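Long-range contact in DNA damage response protein Rtt109, putative (Neosartorya fumigata, PDB 5ZB9), which probably acetylates a lysine of histone H3, transferring the acetyl group from acetyl-CoA to the lysine side chain: residues Gln128-Val136 with Gly327-Thr335. Numbering follows the deposited sequence.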
ATOM      1  N   GLN A 128      -0.882   3.400 -13.687  1.00 28.74           N
ATOM      2  CA  GLN A 128      -2.228   3.529 -14.215  1.00 35.10           C
ATOM      3  C   GLN A 128      -2.289   3.076 -15.675  1.00 33.40           C
ATOM      4  O   GLN A 128      -1.572   3.594 -16.516  1.00 35.83           O
ATOM      5  CB  GLN A 128      -2.695   4.980 -14.087  1.00 32.35           C
ATOM      6  CG  GLN A 128      -4.105   5.220 -14.565  1.00 33.20           C
ATOM      7  CD  GLN A 128      -5.118   4.477 -13.735  1.00 41.26           C
ATOM      8  OE1 GLN A 128      -5.519   3.360 -14.076  1.00 38.21           O
ATOM      9  NE2 GLN A 128      -5.541   5.090 -12.631  1.00 38.68           N
ATOM     10  N   ARG A 129      -3.134   2.096 -15.966  1.00 36.92           N
ATOM     11  CA  ARG A 129      -3.351   1.650 -17.338  1.00 34.17           C
ATOM     12  C   ARG A 129      -4.718   2.118 -17.808  1.00 34.75           C
ATOM     13  O   ARG A 129      -5.653   2.176 -17.011  1.00 42.73           O
ATOM     14  CB  ARG A 129      -3.257   0.131 -17.449  1.00 30.12           C
ATOM     15  CG  ARG A 129      -1.850  -0.422 -17.434  1.00 40.68           C
ATOM     16  CD  ARG A 129      -1.891  -1.935 -17.522  1.00 35.75           C
ATOM     17  NE  ARG A 129      -2.253  -2.533 -16.246  1.00 42.55           N
ATOM     18  CZ  ARG A 129      -2.863  -3.706 -16.107  1.00 47.31           C
ATOM     19  NH1 ARG A 129      -3.208  -4.412 -17.175  1.00 50.48           N
ATOM     20  NH2 ARG A 129      -3.137  -4.170 -14.893  1.00 38.30           N
ATOM     21  N   PRO A 130      -4.840   2.459 -19.100  1.00 36.92           N
ATOM     22  CA  PRO A 130      -6.116   2.898 -19.684  1.00 33.93           C
ATOM     23  C   PRO A 130      -7.209   1.844 -19.561  1.00 34.37           C
ATOM     24  O   PRO A 130      -7.002   0.691 -19.945  1.00 37.11           O
ATOM     25  CB  PRO A 130      -5.767   3.136 -21.155  1.00 32.71           C
ATOM     26  CG  PRO A 130      -4.296   3.373 -21.164  1.00 44.94           C
ATOM     27  CD  PRO A 130      -3.738   2.513 -20.076  1.00 40.58           C
ATOM     28  N   GLY A 131      -8.359   2.238 -19.024  1.00 31.70           N
ATOM     29  CA  GLY A 131      -9.483   1.333 -18.876  1.00 32.07           C
ATOM     30  C   GLY A 131      -9.367   0.286 -17.774  1.00 39.83           C
ATOM     31  O   GLY A 131     -10.305  -0.478 -17.555  1.00 46.91           O
ATOM     32  N   VAL A 132      -8.234   0.243 -17.078  1.00 33.42           N
ATOM     33  CA  VAL A 132      -8.029  -0.755 -16.029  1.00 33.26           C
ATOM     34  C   VAL A 132      -8.126  -0.162 -14.623  1.00 32.61           C
ATOM     35  O   VAL A 132      -7.391   0.763 -14.275  1.00 35.22           O
ATOM     36  CB  VAL A 132      -6.664  -1.443 -16.179  1.00 35.87           C
ATOM     37  CG1 VAL A 132      -6.422  -2.407 -15.017  1.00 30.84           C
ATOM     38  CG2 VAL A 132      -6.583  -2.162 -17.518  1.00 26.21           C
ATOM     39  N   ARG A 133      -9.042  -0.702 -13.826  1.00 29.00           N
ATOM     40  CA  ARG A 133      -9.196  -0.307 -12.430  1.00 25.56           C
ATOM     41  C   ARG A 133      -7.872  -0.408 -11.658  1.00 28.28           C
ATOM     42  O   ARG A 133      -7.117  -1.375 -11.822  1.00 23.80           O
ATOM     43  CB  ARG A 133     -10.272  -1.169 -11.759  1.00 25.43           C
ATOM     44  CG  ARG A 133     -10.602  -0.765 -10.337  1.00 28.74           C
ATOM     45  CD  ARG A 133     -11.841  -1.478  -9.825  1.00 25.61           C
ATOM     46  NE  ARG A 133     -13.068  -0.844 -10.295  1.00 31.09           N
ATOM     47  CZ  ARG A 133     -14.035  -1.474 -10.953  1.00 37.79           C
ATOM     48  NH1 ARG A 133     -13.923  -2.769 -11.222  1.00 36.84           N
ATOM     49  NH2 ARG A 133     -15.118  -0.810 -11.339  1.00 39.14           N
ATOM     50  N   LEU A 134      -7.582   0.607 -10.844  1.00 22.30           N
ATOM     51  CA  LEU A 134      -6.380   0.616 -10.011  1.00 21.90           C
ATOM     52  C   LEU A 134      -6.734   0.801  -8.534  1.00 27.77           C
ATOM     53  O   LEU A 134      -7.586   1.621  -8.177  1.00 25.46           O
ATOM     54  CB  LEU A 134      -5.415   1.714 -10.456  1.00 27.78           C
ATOM     55  CG  LEU A 134      -4.066   1.752  -9.728  1.00 30.97           C
ATOM     56  CD1 LEU A 134      -2.982   2.186 -10.686  1.00 28.14           C
ATOM     57  CD2 LEU A 134      -4.084   2.673  -8.505  1.00 22.16           C
ATOM     58  N   MET A 135      -6.058   0.045  -7.677  1.00 25.84           N
ATOM     59  CA  MET A 135      -6.315   0.083  -6.244  1.00 22.33           C
ATOM     60  C   MET A 135      -5.054   0.382  -5.431  1.00 23.91           C
ATOM     61  O   MET A 135      -3.987  -0.184  -5.688  1.00 21.72           O
ATOM     62  CB  MET A 135      -6.918  -1.245  -5.790  1.00 26.00           C
ATOM     63  CG  MET A 135      -7.082  -1.357  -4.297  1.00 31.40           C
ATOM     64  SD  MET A 135      -8.028  -2.806  -3.808  1.00 38.35           S
ATOM     65  CE  MET A 135      -6.805  -4.099  -3.984  1.00 22.08           C
ATOM     66  N   VAL A 136      -5.176   1.284  -4.463  1.00 20.30           N
ATOM     67  CA  VAL A 136      -4.136   1.456  -3.461  1.00 18.90           C
ATOM     68  C   VAL A 136      -4.633   0.836  -2.170  1.00 20.41           C
ATOM     69  O   VAL A 136      -5.752   1.099  -1.739  1.00 20.34           O
ATOM     70  CB  VAL A 136      -3.770   2.933  -3.226  1.00 21.78           C
ATOM     71  CG1 VAL A 136      -2.686   3.049  -2.156  1.00 17.55           C
ATOM     72  CG2 VAL A 136      -3.310   3.567  -4.517  1.00 18.70           C
ATOM     73  N   GLY A 327     -13.803   5.957 -18.676  1.00 60.37           N
ATOM     74  CA  GLY A 327     -14.359   4.834 -19.407  1.00 59.22           C
ATOM     75  C   GLY A 327     -14.752   3.736 -18.445  1.00 59.98           C
ATOM     76  O   GLY A 327     -15.002   2.598 -18.836  1.00 61.78           O
ATOM     77  N   LEU A 328     -14.803   4.093 -17.168  1.00 69.66           N
ATOM     78  CA  LEU A 328     -15.103   3.143 -16.109  1.00 61.51           C
ATOM     79  C   LEU A 328     -15.741   3.886 -14.940  1.00 63.93           C
ATOM     80  O   LEU A 328     -15.215   4.903 -14.481  1.00 62.07           O
ATOM     81  CB  LEU A 328     -13.829   2.411 -15.665  1.00 58.82           C
ATOM     82  CG  LEU A 328     -13.911   0.933 -15.267  1.00 62.60           C
ATOM     83  CD1 LEU A 328     -14.418   0.076 -16.422  1.00 54.16           C
ATOM     84  CD2 LEU A 328     -12.551   0.432 -14.780  1.00 50.12           C
ATOM     85  N   VAL A 329     -16.894   3.398 -14.487  1.00 65.26           N
ATOM     86  CA  VAL A 329     -17.551   3.941 -13.303  1.00 60.88           C
ATOM     87  C   VAL A 329     -17.545   2.871 -12.221  1.00 61.15           C
ATOM     88  O   VAL A 329     -17.241   1.708 -12.502  1.00 60.79           O
ATOM     89  CB  VAL A 329     -18.996   4.390 -13.591  1.00 63.82           C
ATOM     90  CG1 VAL A 329     -19.004   5.567 -14.550  1.00 73.38           C
ATOM     91  CG2 VAL A 329     -19.811   3.232 -14.146  1.00 63.55           C
ATOM     92  N   ASN A 330     -17.883   3.250 -10.990  1.00 59.68           N
ATOM     93  CA  ASN A 330     -17.836   2.303  -9.878  1.00 62.79           C
ATOM     94  C   ASN A 330     -18.994   1.293  -9.878  1.00 69.04           C
ATOM     95  O   ASN A 330     -19.063   0.427  -9.006  1.00 65.21           O
ATOM     96  CB  ASN A 330     -17.794   3.050  -8.539  1.00 52.08           C
ATOM     97  CG  ASN A 330     -19.091   3.765  -8.222  1.00 61.16           C
ATOM     98  OD1 ASN A 330     -19.830   4.173  -9.118  1.00 73.37           O
ATOM     99  ND2 ASN A 330     -19.370   3.927  -6.937  1.00 60.11           N
ATOM    100  N   SER A 331     -19.886   1.394 -10.862  1.00 72.29           N
ATOM    101  CA  SER A 331     -21.000   0.453 -10.993  1.00 73.90           C
ATOM    102  C   SER A 331     -20.637  -0.726 -11.906  1.00 71.58           C
ATOM    103  O   SER A 331     -21.287  -1.775 -11.873  1.00 70.91           O
ATOM    104  CB  SER A 331     -22.252   1.165 -11.523  1.00 80.25           C
ATOM    105  OG  SER A 331     -22.170   1.393 -12.922  1.00 81.47           O
ATOM    106  N   VAL A 332     -19.603  -0.541 -12.723  1.00 67.62           N
ATOM    107  CA  VAL A 332     -19.094  -1.609 -13.576  1.00 63.17           C
ATOM    108  C   VAL A 332     -18.373  -2.655 -12.731  1.00 60.12           C
ATOM    109  O   VAL A 332     -17.305  -2.388 -12.182  1.00 57.98           O
ATOM    110  CB  VAL A 332     -18.127  -1.073 -14.658  1.00 67.12           C
ATOM    111  CG1 VAL A 332     -17.595  -2.217 -15.510  1.00 60.46           C
ATOM    112  CG2 VAL A 332     -18.817  -0.032 -15.525  1.00 63.17           C
ATOM    113  N   GLN A 333     -18.960  -3.844 -12.630  1.00 73.91           N
ATOM    114  CA  GLN A 333     -18.384  -4.920 -11.828  1.00 64.78           C
ATOM    115  C   GLN A 333     -17.052  -5.391 -12.412  1.00 62.84           C
ATOM    116  O   GLN A 333     -16.853  -5.362 -13.629  1.00 68.96           O
ATOM    117  CB  GLN A 333     -19.366  -6.096 -11.714  1.00 60.85           C
ATOM    118  CG  GLN A 333     -18.860  -7.248 -10.847  1.00 62.00           C
ATOM    119  CD  GLN A 333     -19.976  -8.134 -10.319  1.00 72.79           C
ATOM    120  OE1 GLN A 333     -20.424  -7.973  -9.180  1.00 65.74           O
ATOM    121  NE2 GLN A 333     -20.422  -9.081 -11.142  1.00 67.50           N
ATOM    122  N   MET A 334     -16.139  -5.796 -11.531  1.00 57.14           N
ATOM    123  CA  MET A 334     -14.864  -6.394 -11.922  1.00 54.22           C
ATOM    124  C   MET A 334     -15.094  -7.594 -12.846  1.00 64.66           C
ATOM    125  O   MET A 334     -16.089  -8.308 -12.706  1.00 65.61           O
ATOM    126  CB  MET A 334     -14.077  -6.810 -10.669  1.00 48.20           C
ATOM    127  CG  MET A 334     -12.767  -7.566 -10.923  1.00 54.01           C
ATOM    128  SD  MET A 334     -11.563  -6.705 -11.966  1.00 62.85           S
ATOM    129  CE  MET A 334     -11.079  -5.319 -10.940  1.00 38.67           C
ATOM    130  N   THR A 335     -14.191  -7.799 -13.804  1.00 64.15           N
ATOM    131  CA  THR A 335     -14.298  -8.943 -14.706  1.00 66.53           C
ATOM    132  C   THR A 335     -13.161  -9.946 -14.464  1.00 65.13           C
ATOM    133  O   THR A 335     -12.077  -9.582 -14.004  1.00 63.25           O
ATOM    134  CB  THR A 335     -14.313  -8.500 -16.195  1.00 64.54           C
ATOM    135  OG1 THR A 335     -13.078  -7.860 -16.534  1.00 69.31           O
ATOM    136  CG2 THR A 335     -15.465  -7.534 -16.458  1.00 62.20           C
TER
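R133 reaches from strand 133-140 into the concave side of the loop 327-335, where its NH2 donates a hydrogen bond to the backbone O of V332, 2.8 Å away and nearly straight at 161°. The acceptor lies close to the guanidinium plane, and the donor in turn lies in the carbonyl plane of V332. With CG anti to the backbone N (chi1 -175°) the chain runs out toward the loop, and a bend at chi3 then turns the guanidinium so that its edge meets the loop backbone. The V329 carbonyl, which closes the type I turn V329-V332, lies near that same edge. Arginine suits this place because a long arm ends in several N-H groups: NE is bound by N324 OD1 while NH2 serves the loop, so two bonds fix the rotation of the flat group.

Two nonpolar side chains pack around the arm. The branched end of L328 covers its foot: CD2 touches R133 N at 3.8 Å and G131 O at 3.7 Å, and lies more distantly over one guanidinium face. M334, flexible and unbranched, bends at chi2 and chi3 to bring CE to 3.8 Å from R133 NH1, the two chains crossing at a slant. G131, at phi 74°, occupies the position of the type II turn R129-V132 that favours glycine. Strand 317-324, the antiparallel neighbour of strand 133-140, ends at N324, so the arginine ties the central sheet of the acetyltransferase fold to the loop leaving it.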